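Local coordinates for uncharacterized protein (Silicibacter pomeroyi DSS-3, PDB 2RE3) that is of unknown function but, as a member of the DUF1285 family, is possibly involved in signal transduction, at residues 11-14 and 15-19; 167-171 and 172-176. One frame throughout, in Å; residues are numbered along the deposited sequence.

Contact 1 (11-14 and 15-19); sequences SADG and LLASA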
loop_
_atom_site.group_PDB
_atom_site.type_symbol
_atom_site.label_atom_id
_atom_site.label_comp_id
_atom_site.label_asym_id
_atom_site.label_seq_id
_atom_site.Cartn_x
_atom_site.Cartn_y
_atom_site.Cartn_z
ATOM N N SER A 11 24.768 -13.309 5.614
ATOM C CA SER A 11 24.295 -14.306 4.604
ATOM C C SER A 11 24.076 -13.750 3.158
ATOM O O SER A 11 22.921 -13.621 2.696
ATOM C CB SER A 11 23.002 -14.998 5.106
ATOM O OG SER A 11 23.238 -15.773 6.274
ATOM N N ALA A 12 25.147 -13.354 2.453
ATOM C CA ALA A 12 26.359 -12.728 3.005
ATOM C C ALA A 12 26.552 -11.453 2.146
ATOM O O ALA A 12 27.678 -11.037 1.870
ATOM C CB ALA A 12 27.594 -13.679 2.942
ATOM N N ASP A 13 25.421 -10.875 1.711
ATOM C CA ASP A 13 25.333 -9.623 0.935
ATOM C C ASP A 13 24.388 -8.694 1.698
ATOM O O ASP A 13 23.257 -9.086 1.995
ATOM C CB ASP A 13 24.745 -9.893 -0.460
ATOM C CG ASP A 13 25.778 -9.756 -1.596
ATOM O OD1 ASP A 13 26.949 -10.190 -1.455
ATOM O OD2 ASP A 13 25.390 -9.218 -2.658
ATOM N N GLY A 14 24.841 -7.474 2.001
ATOM C CA GLY A 14 24.133 -6.573 2.928
ATOM C C GLY A 14 23.161 -5.606 2.269
ATOM O O GLY A 14 22.792 -5.778 1.117
ATOM N N LEU A 15 22.739 -4.580 3.005
ATOM C CA LEU A 15 21.744 -3.633 2.512
ATOM C C LEU A 15 22.149 -2.912 1.231
ATOM O O LEU A 15 21.499 -3.054 0.183
ATOM C CB LEU A 15 21.450 -2.590 3.581
ATOM C CG LEU A 15 20.330 -1.617 3.236
ATOM C CD1 LEU A 15 19.098 -2.443 2.952
ATOM C CD2 LEU A 15 20.119 -0.613 4.369
ATOM N N LEU A 16 23.227 -2.145 1.328
ATOM C CA LEU A 16 23.739 -1.345 0.229
ATOM C C LEU A 16 24.231 -2.193 -0.941
ATOM O O LEU A 16 24.049 -1.806 -2.106
ATOM C CB LEU A 16 24.876 -0.437 0.733
ATOM C CG LEU A 16 24.482 0.940 1.284
ATOM C CD1 LEU A 16 22.984 1.044 1.660
ATOM C CD2 LEU A 16 25.387 1.379 2.425
ATOM N N ALA A 17 24.867 -3.328 -0.651
ATOM C CA ALA A 17 25.362 -4.182 -1.728
ATOM C C ALA A 17 24.163 -4.699 -2.509
ATOM O O ALA A 17 24.174 -4.711 -3.733
ATOM C CB ALA A 17 26.215 -5.333 -1.206
ATOM N N SER A 18 23.112 -5.072 -1.799
ATOM C CA SER A 18 21.937 -5.618 -2.441
ATOM C C SER A 18 21.260 -4.596 -3.311
ATOM O O SER A 18 20.822 -4.926 -4.406
ATOM C CB SER A 18 20.956 -6.123 -1.401
ATOM O OG SER A 18 21.558 -7.159 -0.675
ATOM N N ALA A 19 21.175 -3.363 -2.812
ATOM C CA ALA A 19 20.618 -2.246 -3.578
ATOM C C ALA A 19 21.425 -1.953 -4.879
ATOM O O ALA A 19 20.864 -1.530 -5.890
ATOM C CB ALA A 19 20.530 -0.994 -2.693
#
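G14 and S18 make the tight part of this contact: two donors of the serine close on one carbonyl oxygen. S18 N reaches G14 O at 3.0 Å, the N-H bent to 150°, and S18 OG gives its hydrogen to the same oxygen, G14 O, at 2.6 Å. The two approach from opposite faces of the carbonyl plane, each tilted out of it, and the amide and hydroxyl of one residue grip the acceptor between them. The hydroxyl gets there because OG stands beside the backbone N and anti to the carbonyl carbon (chi1 -62°), which brings it back over the carbonyl of G14. G14 is the N-cap of helix 15-21, and its carbonyl takes the first i to i+4 bond of that helix; the next, A19 N to L15 O, follows at 3.0 Å. With an alanine here the amide bond could persist, but G14 O would probably lose its second donor and keep only the amide on one face of its plane. The other side is loose. D13 comes no nearer to A17 than 4.2 Å, OD2 to CB, a grazing approach on the exposed side of the turn, and A17 CB lies 4.1 Å from G14 N. L15 packs on M63 and F67 of helix 61-68, and A19 also packs on F67.

Contact 2 (167-171 and 172-176); sequences GEIED and GWFGL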
loop_
_atom_site.group_PDB
_atom_site.type_symbol
_atom_site.label_atom_id
_atom_site.label_comp_id
_atom_site.label_asym_id
_atom_site.label_seq_id
_atom_site.Cartn_x
_atom_site.Cartn_y
_atom_site.Cartn_z
ATOM N N GLY A 167 -17.369 11.692 0.224
ATOM C CA GLY A 167 -18.123 10.475 0.494
ATOM C C GLY A 167 -19.588 10.584 0.163
ATOM O O GLY A 167 -20.101 11.649 -0.139
ATOM N N GLU A 168 -20.262 9.452 0.213
ATOM C CA GLU A 168 -21.651 9.364 -0.222
ATOM C C GLU A 168 -22.302 8.231 0.550
ATOM O O GLU A 168 -21.593 7.345 1.068
ATOM C CB GLU A 168 -21.716 9.084 -1.729
ATOM C CG GLU A 168 -23.119 9.123 -2.331
ATOM C CD GLU A 168 -23.796 10.455 -2.051
ATOM O OE1 GLU A 168 -23.550 11.425 -2.786
ATOM O OE2 GLU A 168 -24.549 10.543 -1.069
ATOM N N ILE A 169 -23.637 8.269 0.626
ATOM C CA ILE A 169 -24.435 7.207 1.249
ATOM C C ILE A 169 -25.214 6.415 0.201
ATOM O O ILE A 169 -25.941 6.988 -0.634
ATOM C CB ILE A 169 -25.403 7.787 2.296
ATOM C CG1 ILE A 169 -24.616 8.195 3.538
ATOM C CG2 ILE A 169 -26.532 6.793 2.653
ATOM C CD1 ILE A 169 -25.363 9.139 4.422
ATOM N N GLU A 170 -25.042 5.094 0.245
ATOM C CA GLU A 170 -25.825 4.154 -0.559
ATOM C C GLU A 170 -26.196 2.972 0.311
ATOM O O GLU A 170 -25.321 2.346 0.908
ATOM C CB GLU A 170 -25.024 3.651 -1.761
ATOM C CG GLU A 170 -24.374 4.729 -2.609
ATOM C CD GLU A 170 -25.361 5.578 -3.392
ATOM O OE1 GLU A 170 -26.560 5.219 -3.433
ATOM O OE2 GLU A 170 -24.925 6.608 -3.960
ATOM N N ASP A 171 -27.502 2.704 0.390
ATOM C CA ASP A 171 -28.078 1.521 1.043
ATOM C C ASP A 171 -27.462 1.226 2.384
ATOM O O ASP A 171 -27.051 0.115 2.637
ATOM C CB ASP A 171 -27.995 0.311 0.098
ATOM C CG ASP A 171 -28.595 0.629 -1.280
ATOM O OD1 ASP A 171 -29.693 1.232 -1.318
ATOM O OD2 ASP A 171 -27.964 0.328 -2.311
ATOM N N GLY A 172 -27.396 2.246 3.235
ATOM C CA GLY A 172 -27.078 2.075 4.651
ATOM C C GLY A 172 -25.647 2.346 5.028
ATOM O O GLY A 172 -25.304 2.346 6.217
ATOM N N TRP A 173 -24.808 2.578 4.018
ATOM C CA TRP A 173 -23.371 2.667 4.218
ATOM C C TRP A 173 -22.863 3.999 3.718
ATOM O O TRP A 173 -23.270 4.456 2.650
ATOM C CB TRP A 173 -22.632 1.539 3.459
ATOM C CG TRP A 173 -22.900 0.170 3.999
ATOM C CD1 TRP A 173 -23.923 -0.658 3.648
ATOM C CD2 TRP A 173 -22.165 -0.509 5.027
ATOM N NE1 TRP A 173 -23.870 -1.807 4.387
ATOM C CE2 TRP A 173 -22.803 -1.744 5.246
ATOM C CE3 TRP A 173 -21.050 -0.179 5.802
ATOM C CZ2 TRP A 173 -22.345 -2.673 6.202
ATOM C CZ3 TRP A 173 -20.578 -1.099 6.746
ATOM C CH2 TRP A 173 -21.227 -2.338 6.933
ATOM N N PHE A 174 -21.948 4.595 4.486
ATOM C CA PHE A 174 -21.173 5.730 4.039
ATOM C C PHE A 174 -19.935 5.218 3.344
ATOM O O PHE A 174 -19.278 4.336 3.844
ATOM C CB PHE A 174 -20.773 6.594 5.224
ATOM C CG PHE A 174 -19.870 7.713 4.855
ATOM C CD1 PHE A 174 -20.391 8.925 4.431
ATOM C CD2 PHE A 174 -18.496 7.541 4.889
ATOM C CE1 PHE A 174 -19.562 9.951 4.045
ATOM C CE2 PHE A 174 -17.656 8.561 4.529
ATOM C CZ PHE A 174 -18.195 9.789 4.106
ATOM N N GLY A 175 -19.604 5.769 2.192
ATOM C CA GLY A 175 -18.430 5.293 1.453
ATOM C C GLY A 175 -18.038 6.161 0.280
ATOM O O GLY A 175 -18.439 7.344 0.187
ATOM N N LEU A 176 -17.273 5.573 -0.638
ATOM C CA LEU A 176 -16.661 6.323 -1.752
ATOM C C LEU A 176 -16.999 5.704 -3.099
ATOM O O LEU A 176 -16.893 4.500 -3.265
ATOM C CB LEU A 176 -15.137 6.417 -1.557
ATOM C CG LEU A 176 -14.722 7.291 -0.356
ATOM C CD1 LEU A 176 -13.280 7.111 -0.060
ATOM C CD2 LEU A 176 -15.024 8.731 -0.625
#
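Strands 168-170 and 173-178 form a beta hairpin with a two-residue loop, a type I' turn from E170 to W173. E170 and W173 are the hydrogen-bonded pair next to the turn: E170 N meets W173 O nearly head-on at 3.1 Å, whereas W173 N comes to E170 O from above the carbonyl plane, 53° out of it. Farther along, E168 N to G175 O and G175 N to E168 O are both 2.8 Å. Between them lies the non-hydrogen-bonded pair I169 and F174, with I169 CG1 at the edge of the phenyl ring, 4.4 Å from F174 CD1. F174 CG is anti to its own N (chi1 175°), which carries the ring across to the partner segment, where G167 CA lies 3.7 Å from F174 CZ; a side chain there would clash. Both central turn residues have positive phi, and at G172 (99°) a CB would run into D171 O. E168 OE2 accepts from I169 N at 3.0 Å. On the face opposite I169 and F174, E170 OE2 salt-bridges R108 NE and hydrogen-bonds W177 NE1. Strand 181-185 flanks 173-178, while helix 188-192 packs on I169 and F174, and helix 157-164 on F174 and L176.

Overall arrangement
Contacts 1 and 2 lie on opposite sides of the chain's centre, with centres 48 Å apart and nearest atoms about 34 Å apart, and they do not touch. They follow in series: 11-19 opens the modelled chain, and 167-176 comes near its end. Between them run two six-stranded mixed sheets with the same strand order, in keeping with a fold of repeated structural motifs. Contact 1 starts a helix packed on helix 61-68, whereas contact 2 begins a separate three-stranded antiparallel sheet in the C-terminal DUF1285 region. With the function unknown, neither can be tied to an active site; each is a local element at the periphery.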